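Local structure of beta-lactamase (Nostoc sp., 6NHS) at residues Lys66-Leu71 against Val135-Leu140; Leu168-Leu171 against Glu175-Phe178. The protein probably hydrolyses beta-lactam antibiotics as a class D serine beta-lactamase, with a penicillin-binding-protein-type transpeptidase domain. All blocks are in the same frame, centred on the assembly; numbering follows the deposited sequence.

Contact 1 (Lys66-Leu71 against Val135-Leu140); sequences KIFNSL and VGYGNL. With FMT (formic acid), chain K; EDO (1,2-ethanediol), chain F.
Phe68, on helix 65-76, meets Tyr137, in the loop after helix 125-135, behind the probable SxxK motif of Ser63 and Lys66. Their rings lie obliquely, with centroids 4.9 Å apart and planes at 46°. Phe68 CG sits over one face of Tyr137, off-centre, near the ring's border, and the closest atoms are Phe68 CD2 and Tyr137 CD2 at 3.6 Å. The two side chains run past one another head to tail. Further along the same flank of the Phe68 ring, CE2 is 3.8 Å from Val135 CB, which lies near the ring plane. Phe68 holds CG anti to its backbone N (chi1 179°), which sends the ring out from helix 65-76 to Val135 and Tyr137. Gly136, with positive phi, is the C' residue of a Schellman motif that ends helix 125-135, and Tyr137 follows directly. A type II' turn from Tyr137 to Leu140 comes next. Phe65 and Phe167 each meet Tyr137 edge-to-face, and Phe65 also meets the Phe68 ring. One turn back from Ser70, Lys66 O accepts both Ser70 N and Ser70 OG, from opposite faces of its carbonyl plane. Lys66 NZ hydrogen-bonds Ser63 OG, consistent with the SxxK serine and lysine of class D enzymes. It also binds, at 2.6 Å, O2 of a formic acid molecule, which also hydrogen-bonds Ser63 OG and probably comes from the crystallisation liquor.

Contact 2 (Leu168-Leu171 against Glu175-Phe178); sequences LQRL and ELPF
Leu176 packs against the last turns of helix 161-172 and makes the tight side of this contact. Its CD1 lies 3.7 Å from Leu171 CA, and its side chain crosses that of Leu171 at about a right angle. The other methyl, CD2, rests over one face of the Arg170 guanidinium, 3.7 Å from Arg170 NH1. Leu171 CD1 reaches the Phe178 ring more distantly. Val135 and Leu183, from two other helices, cover this apolar side.

The side at Glu175 is polar and more open to solvent. Arg170 NE donates to Glu175 OE1 at 3.1 Å in a nearly straight hydrogen bond (175°) that is part of a salt bridge. The acceptor lies in the guanidinium plane, and the carboxylate is turned 66° from it. A bend at chi3 of Arg170 (77°) brings NE round to this oxygen. A water joins Arg170 NH2 to the same OE1, while Glu175 OE2 pairs with Arg173.

The backbone closes the loop as well: Glu175 N donates to Arg170 O at 3.1 Å, and a second water bridges Leu171 O and Leu176 N. Pro177 then centres an inverse gamma turn, within a short helix-to-helix connection that leads from helix 161-172 into helix 180-189.

The touching residues of contact 1 are all buried, and it joins parts of the chain far apart in sequence, whereas contact 2 is a local closure at a helix end, with exposed Glu175 at its margin. Across its two segments contact 1 is aromatic and aliphatic, with no hydrogen bond. Contact 2 adds a salt bridge, a backbone bond and two waters to its leucine packing. Their centres are 10 Å apart, and they share an apolar layer. Leu71 CD1 lies 3.5 Å from Leu171 CD1, Leu71 also packs on Phe178, and Val135 touches Pro177. Helices 65-76, 125-135 and 161-172 thus converge between them. Arg170 NH1 also comes close to Val135 O, at the end of helix 125-135.

Contact 1 (Lys66-Leu71 against Val135-Leu140)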
loop_
_atom_site.group_PDB
_atom_site.type_symbol
_atom_site.label_atom_id
_atom_site.label_comp_id
_atom_site.label_asym_id
_atom_site.label_seq_id
_atom_site.Cartn_x
_atom_site.Cartn_y
_atom_site.Cartn_z
ATOM N N LYS A 66 -4.219 -3.461 0.631
ATOM C CA LYS A 66 -5.101 -3.615 -0.525
ATOM C C LYS A 66 -4.325 -3.996 -1.780
ATOM O O LYS A 66 -4.885 -4.635 -2.678
ATOM C CB LYS A 66 -5.895 -2.327 -0.770
ATOM C CG LYS A 66 -6.973 -2.034 0.265
ATOM C CD LYS A 66 -7.819 -0.828 -0.162
ATOM C CE LYS A 66 -9.050 -0.655 0.725
ATOM N NZ LYS A 66 -8.733 -0.137 2.081
ATOM N N ILE A 67 -3.047 -3.613 -1.867
ATOM C CA ILE A 67 -2.238 -4.008 -3.021
ATOM C C ILE A 67 -2.087 -5.525 -3.063
ATOM O O ILE A 67 -2.360 -6.166 -4.084
ATOM C CB ILE A 67 -0.868 -3.310 -2.990
ATOM C CG1 ILE A 67 -1.027 -1.785 -3.063
ATOM C CG2 ILE A 67 0.014 -3.825 -4.128
ATOM C CD1 ILE A 67 0.279 -1.025 -2.764
ATOM N N PHE A 68 -1.661 -6.116 -1.943
ATOM C CA PHE A 68 -1.537 -7.570 -1.853
ATOM C C PHE A 68 -2.894 -8.250 -1.998
ATOM O O PHE A 68 -3.037 -9.227 -2.742
ATOM C CB PHE A 68 -0.884 -7.941 -0.522
ATOM C CG PHE A 68 -0.723 -9.420 -0.312
ATOM C CD1 PHE A 68 -1.742 -10.170 0.250
ATOM C CD2 PHE A 68 0.455 -10.057 -0.669
ATOM C CE1 PHE A 68 -1.594 -11.538 0.446
ATOM C CE2 PHE A 68 0.611 -11.421 -0.471
ATOM C CZ PHE A 68 -0.418 -12.158 0.080
ATOM N N ASN A 69 -3.906 -7.743 -1.284
ATOM C CA ASN A 69 -5.232 -8.357 -1.311
ATOM C C ASN A 69 -5.811 -8.373 -2.725
ATOM O O ASN A 69 -6.445 -9.354 -3.133
ATOM C CB ASN A 69 -6.159 -7.602 -0.352
ATOM C CG ASN A 69 -7.264 -8.477 0.238
ATOM O OD1 ASN A 69 -7.470 -9.618 -0.179
ATOM N ND2 ASN A 69 -7.983 -7.931 1.222
ATOM N N SER A 70 -5.598 -7.294 -3.486
ATOM C CA SER A 70 -6.111 -7.219 -4.854
ATOM C C SER A 70 -5.500 -8.302 -5.733
ATOM O O SER A 70 -6.197 -8.922 -6.545
ATOM C CB SER A 70 -5.815 -5.840 -5.462
ATOM O OG SER A 70 -6.367 -4.786 -4.691
ATOM N N LEU A 71 -4.186 -8.517 -5.602
ATOM C CA LEU A 71 -3.500 -9.546 -6.377
ATOM C C LEU A 71 -4.074 -10.926 -6.097
ATOM O O LEU A 71 -4.367 -11.690 -7.027
ATOM C CB LEU A 71 -2.006 -9.526 -6.051
ATOM C CG LEU A 71 -1.277 -8.254 -6.466
ATOM C CD1 LEU A 71 0.035 -8.105 -5.686
ATOM C CD2 LEU A 71 -1.026 -8.304 -7.973
ATOM N N VAL A 135 4.611 -15.304 -1.116
ATOM C CA VAL A 135 5.109 -13.972 -1.451
ATOM C C VAL A 135 6.138 -13.497 -0.430
ATOM O O VAL A 135 7.034 -12.705 -0.759
ATOM C CB VAL A 135 3.919 -12.994 -1.562
ATOM C CG1 VAL A 135 4.389 -11.546 -1.661
ATOM C CG2 VAL A 135 3.054 -13.353 -2.765
ATOM N N GLY A 136 6.042 -13.969 0.808
ATOM C CA GLY A 136 6.897 -13.456 1.860
ATOM C C GLY A 136 6.476 -12.092 2.358
ATOM O O GLY A 136 7.333 -11.239 2.609
ATOM N N TYR A 137 5.169 -11.865 2.527
ATOM C CA TYR A 137 4.650 -10.525 2.792
ATOM C C TYR A 137 4.765 -10.188 4.277
ATOM O O TYR A 137 4.136 -10.845 5.112
ATOM C CB TYR A 137 3.193 -10.423 2.338
ATOM C CG TYR A 137 2.622 -9.026 2.473
ATOM C CD1 TYR A 137 2.012 -8.617 3.653
ATOM C CD2 TYR A 137 2.713 -8.115 1.431
ATOM C CE1 TYR A 137 1.498 -7.338 3.792
ATOM C CE2 TYR A 137 2.196 -6.825 1.558
ATOM C CZ TYR A 137 1.580 -6.452 2.745
ATOM O OH TYR A 137 1.067 -5.180 2.898
ATOM N N GLY A 138 5.538 -9.150 4.601
ATOM C CA GLY A 138 5.584 -8.650 5.972
ATOM C C GLY A 138 6.051 -9.698 6.966
ATOM O O GLY A 138 6.959 -10.492 6.689
ATOM N N ASN A 139 5.423 -9.710 8.149
ATOM C CA ASN A 139 5.757 -10.673 9.196
ATOM C C ASN A 139 5.008 -11.995 9.049
ATOM O O ASN A 139 5.061 -12.825 9.963
ATOM C CB ASN A 139 5.509 -10.072 10.589
ATOM C CG ASN A 139 4.020 -9.928 10.934
ATOM O OD1 ASN A 139 3.150 -10.143 10.101
ATOM N ND2 ASN A 139 3.736 -9.545 12.174
ATOM N N LEU A 140 4.297 -12.196 7.934
ATOM C CA LEU A 140 3.752 -13.489 7.520
ATOM C C LEU A 140 2.646 -14.016 8.430
ATOM O O LEU A 140 2.321 -15.205 8.369
ATOM C CB LEU A 140 4.856 -14.555 7.417
ATOM C CG LEU A 140 6.149 -14.189 6.688
ATOM C CD1 LEU A 140 7.126 -15.359 6.761
ATOM C CD2 LEU A 140 5.861 -13.822 5.255
HETATM C C FMT K . -8.852 -2.383 4.081
HETATM O O1 FMT K . -8.718 -3.057 3.090
HETATM O O2 FMT K . -8.181 -1.366 4.260
HETATM C C1 EDO F . -0.057 -16.717 11.833
HETATM O O1 EDO F . -0.611 -15.670 12.641
HETATM C C2 EDO F . -1.031 -17.097 10.721
HETATM O O2 EDO F . -0.411 -16.887 9.444
#

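Contact 2 (Leu168-Leu171 against Glu175-Phe178)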
loop_
_atom_site.group_PDB
_atom_site.type_symbol
_atom_site.label_atom_id
_atom_site.label_comp_id
_atom_site.label_asym_id
_atom_site.label_seq_id
_atom_site.Cartn_x
_atom_site.Cartn_y
_atom_site.Cartn_z
ATOM N N LEU A 168 6.942 -4.702 -3.504
ATOM C CA LEU A 168 6.594 -3.984 -4.728
ATOM C C LEU A 168 7.602 -4.252 -5.840
ATOM O O LEU A 168 7.225 -4.397 -7.010
ATOM C CB LEU A 168 6.501 -2.486 -4.445
ATOM C CG LEU A 168 5.326 -2.064 -3.568
ATOM C CD1 LEU A 168 5.475 -0.613 -3.158
ATOM C CD2 LEU A 168 4.009 -2.289 -4.316
ATOM N N GLN A 169 8.887 -4.317 -5.491
ATOM C CA GLN A 169 9.923 -4.571 -6.485
ATOM C C GLN A 169 9.808 -5.978 -7.066
ATOM O O GLN A 169 9.908 -6.160 -8.285
ATOM C CB GLN A 169 11.295 -4.335 -5.852
ATOM C CG GLN A 169 12.458 -4.498 -6.795
ATOM C CD GLN A 169 13.058 -5.879 -6.739
ATOM O OE1 GLN A 169 13.572 -6.381 -7.736
ATOM N NE2 GLN A 169 13.007 -6.504 -5.563
ATOM N N ARG A 170 9.587 -6.986 -6.213
ATOM C CA ARG A 170 9.363 -8.345 -6.705
ATOM C C ARG A 170 8.111 -8.424 -7.565
ATOM O O ARG A 170 8.088 -9.126 -8.585
ATOM C CB ARG A 170 9.251 -9.321 -5.538
ATOM C CG ARG A 170 10.556 -9.522 -4.763
ATOM C CD ARG A 170 10.389 -10.664 -3.789
ATOM N NE ARG A 170 10.456 -11.963 -4.457
ATOM C CZ ARG A 170 9.873 -13.067 -3.999
ATOM N NH1 ARG A 170 9.159 -13.026 -2.880
ATOM N NH2 ARG A 170 10.001 -14.211 -4.663
ATOM N N LEU A 171 7.044 -7.749 -7.138
ATOM C CA LEU A 171 5.843 -7.648 -7.953
ATOM C C LEU A 171 6.176 -7.125 -9.346
ATOM O O LEU A 171 5.806 -7.730 -10.359
ATOM C CB LEU A 171 4.840 -6.733 -7.257
ATOM C CG LEU A 171 3.470 -6.567 -7.911
ATOM C CD1 LEU A 171 2.760 -7.904 -7.920
ATOM C CD2 LEU A 171 2.651 -5.517 -7.179
ATOM N N GLU A 175 8.154 -11.737 -10.273
ATOM C CA GLU A 175 8.659 -12.868 -9.506
ATOM C C GLU A 175 7.596 -13.532 -8.646
ATOM O O GLU A 175 7.797 -14.671 -8.202
ATOM C CB GLU A 175 9.802 -12.428 -8.589
ATOM C CG GLU A 175 11.076 -12.065 -9.290
ATOM C CD GLU A 175 12.197 -11.782 -8.310
ATOM O OE1 GLU A 175 11.993 -11.987 -7.096
ATOM O OE2 GLU A 175 13.282 -11.360 -8.754
ATOM N N LEU A 176 6.482 -12.843 -8.387
ATOM C CA LEU A 176 5.449 -13.319 -7.486
ATOM C C LEU A 176 4.494 -14.251 -8.221
ATOM O O LEU A 176 4.422 -14.242 -9.455
ATOM C CB LEU A 176 4.697 -12.125 -6.884
ATOM C CG LEU A 176 5.608 -11.159 -6.118
ATOM C CD1 LEU A 176 4.803 -10.079 -5.426
ATOM C CD2 LEU A 176 6.477 -11.920 -5.117
ATOM N N PRO A 177 3.739 -15.086 -7.489
ATOM C CA PRO A 177 2.885 -16.088 -8.155
ATOM C C PRO A 177 1.559 -15.507 -8.631
ATOM O O PRO A 177 0.476 -15.935 -8.220
ATOM C CB PRO A 177 2.706 -17.141 -7.053
ATOM C CG PRO A 177 2.685 -16.331 -5.798
ATOM C CD PRO A 177 3.727 -15.245 -6.022
ATOM N N PHE A 178 1.640 -14.506 -9.506
ATOM C CA PHE A 178 0.465 -13.884 -10.097
ATOM C C PHE A 178 0.637 -13.827 -11.608
ATOM O O PHE A 178 1.731 -13.554 -12.112
ATOM C CB PHE A 178 0.218 -12.470 -9.529
ATOM C CG PHE A 178 0.139 -12.434 -8.028
ATOM C CD1 PHE A 178 -0.910 -13.053 -7.360
ATOM C CD2 PHE A 178 1.128 -11.807 -7.282
ATOM C CE1 PHE A 178 -0.976 -13.038 -5.982
ATOM C CE2 PHE A 178 1.058 -11.774 -5.898
ATOM C CZ PHE A 178 0.007 -12.395 -5.247
HETATM O O HOH W 1 12.189 -14.583 -6.337
HETATM O O HOH W 2 5.028 -10.533 -9.740
#